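Local coordinates for sperm-specific class P protein 19 (PDB 1ROW) that is a monomeric sperm-specific protein of the major sperm protein domain family, with an immunoglobulin-like beta fold and probably a structural role in nematode sperm, at residues A28-V32 against H77-A81. Sequence-based numbering, arbitrary orientation.
Sequences AEKIV and HFASA
Ile31 and Val32 pair with Ser80 and Ala79 in an antiparallel strand pairing at one end of the MSP-domain beta fold, where strand 31-37 begins and strand 70-80 ends. The flanking Glu29, Lys30 and Ala81 extend the contact. Val32 and Ala79 form the hydrogen-bonded pair. Val32 N gives a nearly straight bond of 2.8 Å to Ala79 O, and Ala79 N returns a more bent one of 2.9 Å to Val32 O. Ile31 and Ser80 form the next, non-hydrogen-bonded pair, and their side chains diverge. Beyond the strand end, Ala81 N still reaches Lys30 O at 2.9 Å. This donor stands 38° out of the carbonyl plane.

Side chains add one polar and two apolar contacts. Glu29 CG sits between its backbone N and carbonyl carbon (chi1 67°), and the extended chain beyond it carries the carboxylate to Ser80. Ser80 OG is modelled 2.4 Å from Glu29 OE1 as a hydrogen bond, but the distance is very short and the detail is doubtful. The start of the Lys30 chain lies alongside the Ala81 methyl, with CG 3.6 Å from CB, while its amine leads away. Val32 CG1 packs against Ala79 CB at 4.0 Å, on the face covered by helix 88-92 through Ala88 and Phe92. Ile31 and Phe78 both touch Leu3. Strand 43-52 flanks Ile31 through Val52, and strand 99-108 pairs with Phe78 through Gly99, placing the contact between these two neighbours.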
# COMPACT_ATOMS: atom_id res chain seq x y z
N ALA A 28 -14.68 8.64 -8.52
CA ALA A 28 -15.36 8.25 -9.75
C ALA A 28 -14.44 7.86 -10.90
O ALA A 28 -14.89 7.77 -12.04
CB ALA A 28 -16.28 9.38 -10.20
N GLU A 29 -13.17 7.64 -10.60
CA GLU A 29 -12.21 7.22 -11.62
C GLU A 29 -11.28 6.15 -11.05
O GLU A 29 -11.07 6.09 -9.84
CB GLU A 29 -11.39 8.42 -12.14
CG GLU A 29 -10.43 9.04 -11.12
CD GLU A 29 -9.60 10.18 -11.72
OE1 GLU A 29 -9.05 10.00 -12.83
OE2 GLU A 29 -9.49 11.25 -11.09
N LYS A 30 -10.74 5.30 -11.91
CA LYS A 30 -9.84 4.25 -11.48
C LYS A 30 -8.55 4.91 -10.99
O LYS A 30 -8.14 5.94 -11.52
CB LYS A 30 -9.52 3.32 -12.64
CG LYS A 30 -8.61 2.14 -12.30
CD LYS A 30 -8.29 1.30 -13.54
CE LYS A 30 -9.56 0.76 -14.19
NZ LYS A 30 -9.30 0.08 -15.49
N ILE A 31 -7.93 4.33 -9.98
CA ILE A 31 -6.68 4.88 -9.48
C ILE A 31 -5.57 3.85 -9.62
O ILE A 31 -5.81 2.64 -9.57
CB ILE A 31 -6.79 5.30 -7.99
CG1 ILE A 31 -7.17 4.09 -7.14
CG2 ILE A 31 -7.79 6.43 -7.84
CD1 ILE A 31 -7.42 4.42 -5.67
N VAL A 32 -4.36 4.34 -9.82
CA VAL A 32 -3.18 3.50 -9.93
C VAL A 32 -2.38 3.84 -8.68
O VAL A 32 -2.38 4.99 -8.24
CB VAL A 32 -2.35 3.84 -11.20
CG1 VAL A 32 -1.80 5.26 -11.10
CG2 VAL A 32 -1.22 2.85 -11.38
N HIS A 77 1.72 5.81 -2.92
CA HIS A 77 1.71 6.87 -3.93
C HIS A 77 0.63 6.50 -4.93
O HIS A 77 0.60 5.38 -5.44
CB HIS A 77 3.08 6.93 -4.62
CG HIS A 77 4.21 7.27 -3.69
ND1 HIS A 77 4.61 8.57 -3.45
CD2 HIS A 77 4.97 6.49 -2.89
CE1 HIS A 77 5.56 8.57 -2.54
NE2 HIS A 77 5.80 7.32 -2.19
N PHE A 78 -0.27 7.44 -5.23
CA PHE A 78 -1.35 7.15 -6.16
C PHE A 78 -1.61 8.26 -7.16
O PHE A 78 -1.14 9.39 -7.00
CB PHE A 78 -2.63 6.85 -5.38
CG PHE A 78 -3.07 7.98 -4.50
CD1 PHE A 78 -3.79 9.05 -5.02
CD2 PHE A 78 -2.72 7.99 -3.16
CE1 PHE A 78 -4.16 10.12 -4.22
CE2 PHE A 78 -3.08 9.06 -2.34
CZ PHE A 78 -3.80 10.13 -2.87
N ALA A 79 -2.37 7.92 -8.19
CA ALA A 79 -2.72 8.87 -9.24
C ALA A 79 -3.86 8.33 -10.09
O ALA A 79 -4.21 7.15 -10.02
CB ALA A 79 -1.51 9.15 -10.13
N SER A 80 -4.42 9.21 -10.91
CA SER A 80 -5.49 8.82 -11.80
C SER A 80 -4.95 7.75 -12.73
O SER A 80 -3.85 7.88 -13.26
CB SER A 80 -5.94 10.04 -12.61
OG SER A 80 -6.79 9.64 -13.67
N ALA A 81 -5.71 6.68 -12.91
CA ALA A 81 -5.29 5.60 -13.79
C ALA A 81 -5.44 6.05 -15.24
O ALA A 81 -6.52 6.49 -15.65
CB ALA A 81 -6.12 4.36 -13.54